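Local coordinates for ABC transporter ATP-binding protein (Leptospira interrogans serovar Copenhageni, PDB 4HZI), which probably binds and hydrolyses ATP as the ATPase subunit of an orphan ABC transporter involved in manganese utilization and tolerance, at residues 94-99 and 107-112; 102-107 and 137-142; 225-230 and 239-244; 54-59 and 253-258. All coordinates share one frame; numbering follows the deposited sequence.

Interaction 1 (94-99 and 107-112); sequences FQETYG and RKRIGI
The backbones at F94 and R109 stay well apart, 11.3 Å between their CA atoms, and those at Y98 and R107 by a similar amount, so contact is made by long side chains reaching across. R109 does most of the reaching. Its chain bends at chi3 (59°), bringing the guanidinium to E96, whose extended chain sends OE1 to R109 NH1 at 3.6 Å, a long salt bridge, accompanied by a water that links the same two groups. That water donates to E96 OE1 at 2.6 Å and accepts from R109 NH2 at 3.0 Å. Strand 96-97 is one of the two outer strands of the antiparallel sheet, and the residues that follow R109 form strand 110-113, an outer strand of the mixed sheet of the ABC ATPase core; the contact therefore links the margins of the two sheets. On the other flank, F94 CD2 lies 3.5 Å from R109 NH2. Ring and guanidinium planes are only 11° apart and meet edge to edge, a geometry that excludes a cation-pi stack over the ring. R109 NE is turned to a salt bridge with D193. Deeper in, Y98 OH, which is hydrogen-bonded to I80 O, rests 3.9 Å from I110 CD1.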
loop_
_atom_site.group_PDB
_atom_site.type_symbol
_atom_site.label_atom_id
_atom_site.label_comp_id
_atom_site.label_asym_id
_atom_site.label_seq_id
_atom_site.Cartn_x
_atom_site.Cartn_y
_atom_site.Cartn_z
ATOM N N PHE A 94 16.187 24.463 -13.865
ATOM C CA PHE A 94 17.479 25.116 -14.139
ATOM C C PHE A 94 17.352 26.595 -13.764
ATOM O O PHE A 94 16.902 26.913 -12.665
ATOM C CB PHE A 94 17.940 24.848 -15.598
ATOM C CG PHE A 94 18.235 23.381 -15.893
ATOM C CD1 PHE A 94 19.341 22.744 -15.330
ATOM C CD2 PHE A 94 17.406 22.644 -16.733
ATOM C CE1 PHE A 94 19.594 21.403 -15.594
ATOM C CE2 PHE A 94 17.655 21.307 -16.997
ATOM C CZ PHE A 94 18.750 20.687 -16.425
ATOM N N GLN A 95 17.686 27.515 -14.645
ATOM C CA GLN A 95 17.611 28.919 -14.244
ATOM C C GLN A 95 16.260 29.595 -14.536
ATOM O O GLN A 95 16.092 30.767 -14.242
ATOM C CB GLN A 95 18.737 29.730 -14.879
ATOM C CG GLN A 95 20.101 29.424 -14.287
ATOM C CD GLN A 95 21.128 30.497 -14.596
ATOM O OE1 GLN A 95 20.893 31.688 -14.355
ATOM N NE2 GLN A 95 22.281 30.084 -15.122
ATOM N N GLU A 96 15.305 28.872 -15.102
ATOM C CA GLU A 96 14.042 29.500 -15.510
ATOM C C GLU A 96 12.951 29.255 -14.482
ATOM O O GLU A 96 12.660 28.116 -14.156
ATOM C CB GLU A 96 13.573 28.929 -16.840
ATOM C CG GLU A 96 14.411 29.285 -18.041
ATOM C CD GLU A 96 13.853 28.662 -19.299
ATOM O OE1 GLU A 96 13.884 27.417 -19.419
ATOM O OE2 GLU A 96 13.361 29.418 -20.167
ATOM N N THR A 97 12.316 30.315 -14.017
ATOM C CA THR A 97 11.118 30.181 -13.213
ATOM C C THR A 97 10.007 29.592 -14.070
ATOM O O THR A 97 10.020 29.685 -15.306
ATOM C CB THR A 97 10.618 31.523 -12.620
ATOM O OG1 THR A 97 10.156 32.356 -13.685
ATOM C CG2 THR A 97 11.721 32.221 -11.849
ATOM N N TYR A 98 9.047 28.994 -13.400
ATOM C CA TYR A 98 7.926 28.383 -14.059
ATOM C C TYR A 98 7.095 29.423 -14.824
ATOM O O TYR A 98 6.540 29.117 -15.869
ATOM C CB TYR A 98 7.091 27.615 -13.067
ATOM C CG TYR A 98 7.538 26.189 -12.827
ATOM C CD1 TYR A 98 8.891 25.813 -12.916
ATOM C CD2 TYR A 98 6.628 25.228 -12.498
ATOM C CE1 TYR A 98 9.283 24.517 -12.687
ATOM C CE2 TYR A 98 7.011 23.935 -12.245
ATOM C CZ TYR A 98 8.363 23.588 -12.364
ATOM O OH TYR A 98 8.761 22.313 -12.130
ATOM N N GLY A 99 7.117 30.652 -14.353
ATOM C CA GLY A 99 6.490 31.747 -15.081
ATOM C C GLY A 99 7.119 31.980 -16.450
ATOM O O GLY A 99 6.484 32.557 -17.324
ATOM N N ARG A 107 6.286 20.217 -19.169
ATOM C CA ARG A 107 5.884 18.810 -19.112
ATOM C C ARG A 107 6.598 17.853 -20.064
ATOM O O ARG A 107 6.797 16.689 -19.741
ATOM C CB ARG A 107 4.373 18.701 -19.255
ATOM C CG ARG A 107 3.658 19.452 -18.135
ATOM C CD ARG A 107 2.371 18.794 -17.680
ATOM N NE ARG A 107 1.188 19.539 -18.092
ATOM C CZ ARG A 107 0.361 20.197 -17.285
ATOM N NH1 ARG A 107 0.549 20.227 -15.977
ATOM N NH2 ARG A 107 -0.683 20.826 -17.802
ATOM N N LYS A 108 6.982 18.325 -21.234
ATOM C CA LYS A 108 7.846 17.546 -22.126
ATOM C C LYS A 108 9.166 17.227 -21.429
ATOM O O LYS A 108 9.747 16.169 -21.632
ATOM C CB LYS A 108 8.100 18.333 -23.417
ATOM C CG LYS A 108 9.177 17.746 -24.318
ATOM C CD LYS A 108 9.208 18.426 -25.685
ATOM C CE LYS A 108 9.921 17.557 -26.721
ATOM N NZ LYS A 108 10.274 18.314 -27.956
ATOM N N ARG A 109 9.638 18.143 -20.593
ATOM C CA ARG A 109 10.919 17.970 -19.874
ATOM C C ARG A 109 10.926 17.204 -18.523
ATOM O O ARG A 109 11.997 16.945 -17.952
ATOM C CB ARG A 109 11.565 19.329 -19.704
ATOM C CG ARG A 109 11.658 20.070 -21.045
ATOM C CD ARG A 109 11.941 21.532 -20.830
ATOM N NE ARG A 109 13.183 21.738 -20.093
ATOM C CZ ARG A 109 13.625 22.933 -19.712
ATOM N NH1 ARG A 109 12.922 24.032 -20.009
ATOM N NH2 ARG A 109 14.769 23.033 -19.044
ATOM N N ILE A 110 9.757 16.861 -18.014
ATOM C CA ILE A 110 9.609 16.137 -16.756
ATOM C C ILE A 110 8.868 14.838 -17.015
ATOM O O ILE A 110 7.699 14.866 -17.418
ATOM C CB ILE A 110 8.826 16.949 -15.730
ATOM C CG1 ILE A 110 9.508 18.295 -15.464
ATOM C CG2 ILE A 110 8.700 16.155 -14.434
ATOM C CD1 ILE A 110 8.807 19.153 -14.385
ATOM N N GLY A 111 9.539 13.697 -16.823
ATOM C CA GLY A 111 8.858 12.399 -16.933
ATOM C C GLY A 111 8.087 12.092 -15.674
ATOM O O GLY A 111 8.542 12.419 -14.592
ATOM N N ILE A 112 6.925 11.468 -15.799
ATOM C CA ILE A 112 6.144 11.058 -14.658
ATOM C C ILE A 112 5.838 9.601 -14.725
ATOM O O ILE A 112 5.350 9.119 -15.766
ATOM C CB ILE A 112 4.745 11.714 -14.599
ATOM C CG1 ILE A 112 4.846 13.219 -14.588
ATOM C CG2 ILE A 112 3.983 11.200 -13.361
ATOM C CD1 ILE A 112 5.393 13.767 -13.296
HETATM O O HOH W 1 14.969 25.735 -17.830
#

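Interaction 2 (102-107 and 137-142); sequences AIQDLR and FHTIGY
Q104 OE1 accepts a hydrogen bond from the backbone N of I140 at 3.1 Å. Two angles show how direct the bond is: 162° at the hydrogen, and 163° between the Q104 C=O bond and the donor, which thus approaches nearly end-on to the oxygen. The same oxygen lies 3.4 Å from I140 CG1, so the carbonyl meets the start of the isoleucine side chain as well as its amide. Q104 gets there with a chain extended beyond CG, although its first torsion departs from the staggered positions. Both Q104 and I140 also touch a crystal neighbour, and lattice packing may influence this conformation.

Lower on the same side chain, Q104 CG meets the edge of the F137 ring, 3.8 Å from CE1 and in the ring plane. The Q104 amide stands almost perpendicular to that ring, so the pair is no stack. The ring reaches the helix because F137 CG is anti to its backbone N (chi1 162°). On one face of the ring sits the backbone N of T139.

The contact lies at the surface, where the first turn of helix 103-108, with A102 as its N-cap residue, meets the loop between helices 128-133 and 148-160. I140 is the second residue of a type II beta turn from T139 to Y142, with the positive-phi G141 third, closed by Y142 N to T139 O.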
loop_
_atom_site.group_PDB
_atom_site.type_symbol
_atom_site.label_atom_id
_atom_site.label_comp_id
_atom_site.label_asym_id
_atom_site.label_seq_id
_atom_site.Cartn_x
_atom_site.Cartn_y
_atom_site.Cartn_z
ATOM N N ALA A 102 6.395 27.978 -20.920
ATOM C CA ALA A 102 5.119 27.405 -21.284
ATOM C C ALA A 102 4.981 26.041 -20.619
ATOM O O ALA A 102 5.851 25.169 -20.757
ATOM C CB ALA A 102 4.984 27.291 -22.787
ATOM N N ILE A 103 3.901 25.860 -19.871
ATOM C CA ILE A 103 3.700 24.619 -19.115
ATOM C C ILE A 103 3.738 23.384 -20.021
ATOM O O ILE A 103 4.276 22.363 -19.617
ATOM C CB ILE A 103 2.436 24.677 -18.195
ATOM C CG1 ILE A 103 2.853 24.909 -16.737
ATOM C CG2 ILE A 103 1.647 23.375 -18.200
ATOM C CD1 ILE A 103 3.897 25.988 -16.529
ATOM N N GLN A 104 3.222 23.469 -21.245
ATOM C CA GLN A 104 3.395 22.344 -22.176
ATOM C C GLN A 104 4.878 21.950 -22.388
ATOM O O GLN A 104 5.209 20.758 -22.576
ATOM C CB GLN A 104 2.724 22.658 -23.521
ATOM C CG GLN A 104 3.616 22.507 -24.737
ATOM C CD GLN A 104 2.913 22.898 -26.023
ATOM O OE1 GLN A 104 1.983 22.234 -26.456
ATOM N NE2 GLN A 104 3.353 23.987 -26.626
ATOM N N ASP A 105 5.756 22.943 -22.400
ATOM C CA ASP A 105 7.184 22.703 -22.621
ATOM C C ASP A 105 7.818 22.154 -21.367
ATOM O O ASP A 105 8.666 21.254 -21.425
ATOM C CB ASP A 105 7.888 23.969 -23.081
ATOM C CG ASP A 105 7.479 24.376 -24.489
ATOM O OD1 ASP A 105 7.071 23.507 -25.282
ATOM O OD2 ASP A 105 7.541 25.575 -24.795
ATOM N N LEU A 106 7.388 22.670 -20.223
ATOM C CA LEU A 106 7.794 22.104 -18.931
ATOM C C LEU A 106 7.519 20.613 -18.884
ATOM O O LEU A 106 8.422 19.827 -18.641
ATOM C CB LEU A 106 7.036 22.788 -17.810
ATOM C CG LEU A 106 7.351 22.300 -16.418
ATOM C CD1 LEU A 106 8.649 22.979 -15.998
ATOM C CD2 LEU A 106 6.200 22.623 -15.462
ATOM N N ARG A 107 6.286 20.217 -19.169
ATOM C CA ARG A 107 5.884 18.810 -19.112
ATOM C C ARG A 107 6.598 17.853 -20.064
ATOM O O ARG A 107 6.797 16.689 -19.741
ATOM C CB ARG A 107 4.373 18.701 -19.255
ATOM C CG ARG A 107 3.658 19.452 -18.135
ATOM C CD ARG A 107 2.371 18.794 -17.680
ATOM N NE ARG A 107 1.188 19.539 -18.092
ATOM C CZ ARG A 107 0.361 20.197 -17.285
ATOM N NH1 ARG A 107 0.549 20.227 -15.977
ATOM N NH2 ARG A 107 -0.683 20.826 -17.802
ATOM N N PHE A 137 5.257 13.071 -26.383
ATOM C CA PHE A 137 4.796 14.459 -26.247
ATOM C C PHE A 137 3.970 14.886 -27.450
ATOM O O PHE A 137 4.451 14.848 -28.601
ATOM C CB PHE A 137 6.029 15.385 -26.124
ATOM C CG PHE A 137 5.745 16.853 -26.395
ATOM C CD1 PHE A 137 4.997 17.620 -25.494
ATOM C CD2 PHE A 137 6.241 17.477 -27.550
ATOM C CE1 PHE A 137 4.743 18.971 -25.746
ATOM C CE2 PHE A 137 5.992 18.831 -27.797
ATOM C CZ PHE A 137 5.247 19.573 -26.894
ATOM N N HIS A 138 2.732 15.294 -27.172
ATOM C CA HIS A 138 1.829 15.820 -28.191
ATOM C C HIS A 138 1.775 17.337 -28.018
ATOM O O HIS A 138 1.368 17.821 -26.960
ATOM C CB HIS A 138 0.423 15.192 -28.054
ATOM C CG HIS A 138 0.441 13.740 -27.663
ATOM N ND1 HIS A 138 1.002 12.758 -28.455
ATOM C CD2 HIS A 138 -0.025 13.107 -26.557
ATOM C CE1 HIS A 138 0.879 11.586 -27.857
ATOM N NE2 HIS A 138 0.261 11.770 -26.704
ATOM N N THR A 139 2.237 18.078 -29.029
ATOM C CA THR A 139 2.000 19.530 -29.092
ATOM C C THR A 139 0.488 19.763 -29.133
ATOM O O THR A 139 -0.241 19.037 -29.824
ATOM C CB THR A 139 2.708 20.188 -30.304
ATOM O OG1 THR A 139 4.045 20.550 -29.928
ATOM C CG2 THR A 139 1.979 21.449 -30.786
ATOM N N ILE A 140 0.024 20.756 -28.374
ATOM C CA ILE A 140 -1.419 20.963 -28.185
ATOM C C ILE A 140 -2.090 21.106 -29.550
ATOM O O ILE A 140 -1.698 21.964 -30.349
ATOM C CB ILE A 140 -1.718 22.204 -27.301
ATOM C CG1 ILE A 140 -1.327 21.940 -25.836
ATOM C CG2 ILE A 140 -3.193 22.593 -27.390
ATOM C CD1 ILE A 140 -2.316 21.084 -25.063
ATOM N N GLY A 141 -3.069 20.237 -29.816
ATOM C CA GLY A 141 -3.825 20.266 -31.068
ATOM C C GLY A 141 -3.145 19.624 -32.270
ATOM O O GLY A 141 -3.742 19.546 -33.344
ATOM N N TYR A 142 -1.909 19.158 -32.103
ATOM C CA TYR A 142 -1.168 18.531 -33.198
ATOM C C TYR A 142 -0.784 17.093 -32.864
ATOM O O TYR A 142 0.336 16.656 -33.144
ATOM C CB TYR A 142 0.065 19.373 -33.569
ATOM C CG TYR A 142 -0.298 20.650 -34.299
ATOM C CD1 TYR A 142 -0.612 20.632 -35.665
ATOM C CD2 TYR A 142 -0.350 21.872 -33.629
ATOM C CE1 TYR A 142 -0.951 21.797 -36.338
ATOM C CE2 TYR A 142 -0.688 23.040 -34.290
ATOM C CZ TYR A 142 -0.989 22.998 -35.642
ATOM O OH TYR A 142 -1.324 24.161 -36.289
#

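Interaction 3 (225-230 and 239-244); sequences FTSLYI and DFYSKA
This buried contact belongs to the mixed sheet of the nucleotide-binding core of an ABC ATPase. Strand 227-231 and strand 243-248 are not neighbours there, since strand 62-67 runs between them. Strand 227-231 runs into a histidine that probably corresponds to the H-loop (switch) histidine of ABC ATPases. The residues bridging the intervening strand do so by side chains alone; even the closest CA atoms, those of Y229 and Y241, are 8.4 Å apart.

One hydrogen bond crosses the contact, between S227 OG and Y241 OH at 2.8 Å, and either hydroxyl could be the donor. S227 OG is also bonded to H62 ND1, so this buried oxygen has two polar partners. The S227 side-chain torsion (chi1 77°) turns OG toward the Y241 hydroxyl.

Aromatic packing supplies most of the remainder. The rings of Y229 and Y241 have centroids 5.2 Å apart and planes inclined at 54°, an oblique pair that fits neither an offset stack nor an edge-to-face one. Farther along, F225 CZ and F240 CE1 approach to 4.2 Å as their side chains cross at about a right angle. Both phenylalanines also meet the H62 ring edge-to-face, while F240 stacks on H220, so the two rings belong to a wider aromatic cluster.

The tightest carbon contact is aliphatic to aromatic: Y229 CB lies 3.5 Å from Y241 CZ, and Y229 CD2 comes equally near Y241 OH.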
loop_
_atom_site.group_PDB
_atom_site.type_symbol
_atom_site.label_atom_id
_atom_site.label_comp_id
_atom_site.label_asym_id
_atom_site.label_seq_id
_atom_site.Cartn_x
_atom_site.Cartn_y
_atom_site.Cartn_z
ATOM N N PHE A 225 21.014 9.716 -14.411
ATOM C CA PHE A 225 19.717 10.422 -14.562
ATOM C C PHE A 225 19.350 11.158 -13.259
ATOM O O PHE A 225 20.120 11.118 -12.295
ATOM C CB PHE A 225 18.581 9.494 -15.042
ATOM C CG PHE A 225 18.091 8.466 -14.028
ATOM C CD1 PHE A 225 18.869 7.394 -13.631
ATOM C CD2 PHE A 225 16.799 8.547 -13.497
ATOM C CE1 PHE A 225 18.378 6.436 -12.766
ATOM C CE2 PHE A 225 16.314 7.607 -12.607
ATOM C CZ PHE A 225 17.104 6.561 -12.199
ATOM N N THR A 226 18.272 11.928 -13.301
ATOM C CA THR A 226 17.884 12.778 -12.143
ATOM C C THR A 226 16.457 12.379 -11.773
ATOM O O THR A 226 15.617 12.227 -12.665
ATOM C CB THR A 226 17.924 14.288 -12.470
ATOM O OG1 THR A 226 19.210 14.645 -12.982
ATOM C CG2 THR A 226 17.712 15.116 -11.212
ATOM N N SER A 227 16.187 12.215 -10.485
ATOM C CA SER A 227 14.875 11.773 -10.059
ATOM C C SER A 227 14.414 12.249 -8.703
ATOM O O SER A 227 15.209 12.544 -7.827
ATOM C CB SER A 227 14.762 10.245 -10.148
ATOM O OG SER A 227 15.397 9.592 -9.101
ATOM N N LEU A 228 13.095 12.212 -8.557
ATOM C CA LEU A 228 12.392 12.493 -7.325
ATOM C C LEU A 228 11.444 11.350 -7.093
ATOM O O LEU A 228 10.595 11.100 -7.889
ATOM C CB LEU A 228 11.597 13.801 -7.435
ATOM C CG LEU A 228 10.742 14.202 -6.245
ATOM C CD1 LEU A 228 11.566 14.445 -4.993
ATOM C CD2 LEU A 228 9.958 15.482 -6.550
ATOM N N TYR A 229 11.625 10.653 -6.005
ATOM C CA TYR A 229 10.890 9.448 -5.646
ATOM C C TYR A 229 9.995 9.789 -4.475
ATOM O O TYR A 229 10.462 10.204 -3.401
ATOM C CB TYR A 229 11.885 8.377 -5.251
ATOM C CG TYR A 229 11.375 6.961 -5.092
ATOM C CD1 TYR A 229 10.767 6.536 -3.902
ATOM C CD2 TYR A 229 11.531 6.016 -6.110
ATOM C CE1 TYR A 229 10.333 5.225 -3.755
ATOM C CE2 TYR A 229 11.102 4.707 -5.953
ATOM C CZ TYR A 229 10.475 4.327 -4.799
ATOM O OH TYR A 229 10.050 3.034 -4.655
ATOM N N ILE A 230 8.705 9.586 -4.656
ATOM C CA ILE A 230 7.723 9.948 -3.629
ATOM C C ILE A 230 7.113 8.715 -2.997
ATOM O O ILE A 230 6.570 7.850 -3.681
ATOM C CB ILE A 230 6.620 10.798 -4.282
ATOM C CG1 ILE A 230 7.274 12.073 -4.889
ATOM C CG2 ILE A 230 5.552 11.227 -3.255
ATOM C CD1 ILE A 230 6.925 12.233 -6.284
ATOM N N ASP A 239 18.671 1.939 -2.772
ATOM C CA ASP A 239 19.935 2.432 -2.255
ATOM C C ASP A 239 20.568 3.625 -2.954
ATOM O O ASP A 239 21.385 4.311 -2.352
ATOM C CB ASP A 239 20.973 1.282 -2.212
ATOM C CG ASP A 239 21.478 0.844 -3.621
ATOM O OD1 ASP A 239 20.919 1.229 -4.688
ATOM O OD2 ASP A 239 22.468 0.074 -3.648
ATOM N N PHE A 240 20.236 3.907 -4.204
ATOM C CA PHE A 240 20.917 5.017 -4.871
ATOM C C PHE A 240 20.347 6.428 -4.536
ATOM O O PHE A 240 20.848 7.414 -4.993
ATOM C CB PHE A 240 21.022 4.808 -6.372
ATOM C CG PHE A 240 19.737 4.693 -7.090
ATOM C CD1 PHE A 240 19.034 5.831 -7.498
ATOM C CD2 PHE A 240 19.232 3.468 -7.418
ATOM C CE1 PHE A 240 17.841 5.726 -8.179
ATOM C CE2 PHE A 240 18.027 3.344 -8.090
ATOM C CZ PHE A 240 17.306 4.476 -8.467
ATOM N N TYR A 241 19.285 6.481 -3.756
ATOM C CA TYR A 241 18.735 7.759 -3.260
ATOM C C TYR A 241 19.656 8.331 -2.206
ATOM O O TYR A 241 19.908 7.725 -1.160
ATOM C CB TYR A 241 17.267 7.587 -2.773
ATOM C CG TYR A 241 16.414 7.577 -4.006
ATOM C CD1 TYR A 241 16.022 8.763 -4.623
ATOM C CD2 TYR A 241 16.094 6.370 -4.640
ATOM C CE1 TYR A 241 15.344 8.740 -5.843
ATOM C CE2 TYR A 241 15.427 6.352 -5.857
ATOM C CZ TYR A 241 15.047 7.501 -6.460
ATOM O OH TYR A 241 14.381 7.419 -7.694
ATOM N N SER A 242 20.208 9.494 -2.494
ATOM C CA SER A 242 21.220 10.076 -1.607
ATOM C C SER A 242 20.765 11.307 -0.806
ATOM O O SER A 242 21.469 11.754 0.104
ATOM C CB SER A 242 22.427 10.476 -2.463
ATOM O OG SER A 242 22.127 11.606 -3.275
ATOM N N LYS A 243 19.616 11.872 -1.159
ATOM C CA LYS A 243 19.081 13.109 -0.529
ATOM C C LYS A 243 17.630 12.834 -0.206
ATOM O O LYS A 243 16.989 12.008 -0.882
ATOM C CB LYS A 243 19.073 14.275 -1.505
ATOM C CG LYS A 243 20.404 14.669 -2.105
ATOM C CD LYS A 243 21.223 15.445 -1.095
ATOM C CE LYS A 243 20.689 16.856 -0.930
ATOM N NZ LYS A 243 21.818 17.819 -0.806
ATOM N N ALA A 244 17.083 13.540 0.780
ATOM C CA ALA A 244 15.659 13.370 1.095
ATOM C C ALA A 244 15.077 14.698 1.563
ATOM O O ALA A 244 15.777 15.624 2.036
ATOM C CB ALA A 244 15.457 12.322 2.129
#

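Interaction 4 (54-59 and 253-258); sequences SFEIKT and IHFGPI
F55 sets its CB squarely over the ring of F255, 3.8 Å from the centroid and only 10° off the ring normal, which is the geometry of a CH-pi contact. Beside it, E56 O comes to 3.3 Å from F255 CZ at an oblique angle, and E56 CG approaches the same carbon more loosely. The ring thus lies against the backbone of the strand, with no hydrogen bond made between the segments; the CA atoms of F55 and F255 are 6.5 Å apart. With F255 CG anti to its own N (chi1 163°), the ring extends across to the other strand, whereas the F55 ring leads away from it, so that F55 offers CB for the contact.

In the next shell, the E56 carboxylate is held at both oxygens. OE2 forms a salt bridge with K58 NZ at 2.8 Å, weak as a hydrogen bond, and OE1 bonds to S33 OG. Beyond F255, the chain turns at G256, whose backbone angles would jam a CB against the preceding carbonyl O, which calls for glycine, and P257 occupies the N-cap position, just before helix 258-261.

Strands 53-58 and 251-255 are outer strands of the antiparallel and mixed sheets, so F255 packs between sheets. V245 of strand 243-248 touches both F55 and F255.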
loop_
_atom_site.group_PDB
_atom_site.type_symbol
_atom_site.label_atom_id
_atom_site.label_comp_id
_atom_site.label_asym_id
_atom_site.label_seq_id
_atom_site.Cartn_x
_atom_site.Cartn_y
_atom_site.Cartn_z
ATOM N N SER A 54 10.848 24.349 0.737
ATOM C CA SER A 54 12.124 24.650 0.138
ATOM C C SER A 54 12.989 23.379 0.046
ATOM O O SER A 54 13.167 22.640 1.023
ATOM C CB SER A 54 12.844 25.705 0.993
ATOM O OG SER A 54 12.188 26.963 0.893
ATOM N N PHE A 55 13.496 23.133 -1.148
ATOM C CA PHE A 55 14.490 22.111 -1.369
ATOM C C PHE A 55 15.070 22.255 -2.766
ATOM O O PHE A 55 14.623 23.071 -3.569
ATOM C CB PHE A 55 13.960 20.696 -1.098
ATOM C CG PHE A 55 12.914 20.194 -2.060
ATOM C CD1 PHE A 55 13.253 19.459 -3.226
ATOM C CD2 PHE A 55 11.568 20.373 -1.748
ATOM C CE1 PHE A 55 12.253 18.959 -4.055
ATOM C CE2 PHE A 55 10.568 19.864 -2.590
ATOM C CZ PHE A 55 10.912 19.154 -3.725
ATOM N N GLU A 56 16.079 21.461 -3.091
ATOM C CA GLU A 56 16.585 21.524 -4.461
ATOM C C GLU A 56 17.203 20.195 -4.874
ATOM O O GLU A 56 17.569 19.419 -4.008
ATOM C CB GLU A 56 17.559 22.670 -4.654
ATOM C CG GLU A 56 18.900 22.553 -4.001
ATOM C CD GLU A 56 20.057 22.828 -4.983
ATOM O OE1 GLU A 56 19.855 23.375 -6.119
ATOM O OE2 GLU A 56 21.200 22.476 -4.613
ATOM N N ILE A 57 17.215 19.928 -6.179
ATOM C CA ILE A 57 17.773 18.673 -6.694
ATOM C C ILE A 57 18.740 19.114 -7.793
ATOM O O ILE A 57 18.385 19.876 -8.700
ATOM C CB ILE A 57 16.687 17.725 -7.298
ATOM C CG1 ILE A 57 15.574 17.427 -6.284
ATOM C CG2 ILE A 57 17.340 16.446 -7.843
ATOM C CD1 ILE A 57 14.397 16.641 -6.838
ATOM N N LYS A 58 19.987 18.642 -7.708
ATOM C CA LYS A 58 20.975 18.965 -8.735
ATOM C C LYS A 58 20.975 17.878 -9.792
ATOM O O LYS A 58 20.464 16.767 -9.571
ATOM C CB LYS A 58 22.352 19.055 -8.092
ATOM C CG LYS A 58 22.397 20.031 -6.928
ATOM C CD LYS A 58 23.747 20.693 -6.850
ATOM C CE LYS A 58 23.814 21.702 -5.721
ATOM N NZ LYS A 58 23.580 21.042 -4.416
ATOM N N THR A 59 21.495 18.229 -10.968
ATOM C CA THR A 59 21.696 17.284 -12.049
ATOM C C THR A 59 22.318 15.989 -11.519
ATOM O O THR A 59 23.273 16.012 -10.761
ATOM C CB THR A 59 22.548 17.917 -13.164
ATOM O OG1 THR A 59 21.817 19.016 -13.694
ATOM C CG2 THR A 59 22.763 16.939 -14.296
ATOM N N ILE A 253 10.118 19.089 7.235
ATOM C CA ILE A 253 10.633 18.731 8.588
ATOM C C ILE A 253 12.199 18.738 8.513
ATOM O O ILE A 253 12.882 19.248 9.410
ATOM C CB ILE A 253 10.082 17.320 9.008
ATOM C CG1 ILE A 253 8.601 17.375 9.388
ATOM C CG2 ILE A 253 10.796 16.691 10.193
ATOM C CD1 ILE A 253 8.161 18.711 9.956
ATOM N N HIS A 254 12.751 18.220 7.416
ATOM C CA HIS A 254 14.204 18.256 7.169
ATOM C C HIS A 254 14.466 18.013 5.671
ATOM O O HIS A 254 13.660 17.345 4.990
ATOM C CB HIS A 254 14.981 17.228 8.063
ATOM C CG HIS A 254 16.418 17.634 8.263
ATOM N ND1 HIS A 254 17.452 17.141 7.496
ATOM C CD2 HIS A 254 16.963 18.595 9.047
ATOM C CE1 HIS A 254 18.582 17.740 7.842
ATOM N NE2 HIS A 254 18.309 18.638 8.767
ATOM N N PHE A 255 15.535 18.619 5.158
ATOM C CA PHE A 255 16.008 18.417 3.810
ATOM C C PHE A 255 17.517 18.248 3.923
ATOM O O PHE A 255 18.196 19.056 4.589
ATOM C CB PHE A 255 15.697 19.621 2.907
ATOM C CG PHE A 255 16.496 19.674 1.625
ATOM C CD1 PHE A 255 16.498 18.594 0.746
ATOM C CD2 PHE A 255 17.248 20.769 1.298
ATOM C CE1 PHE A 255 17.253 18.616 -0.405
ATOM C CE2 PHE A 255 18.008 20.799 0.134
ATOM C CZ PHE A 255 18.001 19.730 -0.723
ATOM N N GLY A 256 18.047 17.210 3.293
ATOM C CA GLY A 256 19.509 17.047 3.241
ATOM C C GLY A 256 19.957 15.668 2.808
ATOM O O GLY A 256 19.171 14.885 2.233
ATOM N N PRO A 257 21.240 15.342 3.055
ATOM C CA PRO A 257 21.724 13.987 2.778
ATOM C C PRO A 257 20.829 12.996 3.472
ATOM O O PRO A 257 20.433 13.191 4.610
ATOM C CB PRO A 257 23.153 13.972 3.398
ATOM C CG PRO A 257 23.569 15.410 3.428
ATOM C CD PRO A 257 22.274 16.192 3.681
ATOM N N ILE A 258 20.527 11.902 2.797
ATOM C CA ILE A 258 19.559 10.964 3.344
ATOM C C ILE A 258 19.975 10.426 4.734
ATOM O O ILE A 258 19.157 10.241 5.585
ATOM C CB ILE A 258 19.252 9.881 2.323
ATOM C CG1 ILE A 258 17.998 9.089 2.709
ATOM C CG2 ILE A 258 20.496 8.983 2.088
ATOM C CD1 ILE A 258 17.535 8.210 1.558
#

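Overall arrangement
From the N terminus, residues 54-59 open interaction 4, the widest loop, which closes only at 253-258 and encloses the other three. Interaction 1 opens at 94-99, but interaction 2 opens at 102-107 before 107-112 closes it, so the two cross, sharing R107 and helix 103-108; Y98 packs on L106 between them. Interaction 2 ends at 137-142. Interaction 3 follows in series, a short loop from 225-230 to 239-244. Interactions 1 and 4 each join the antiparallel sheet to the mixed one and touch where F94 CE1 meets T59 OG1. Interactions 3 and 4 meet through adjacent strands 243-248 and 251-255, with a probable A244 N to G256 O hydrogen bond.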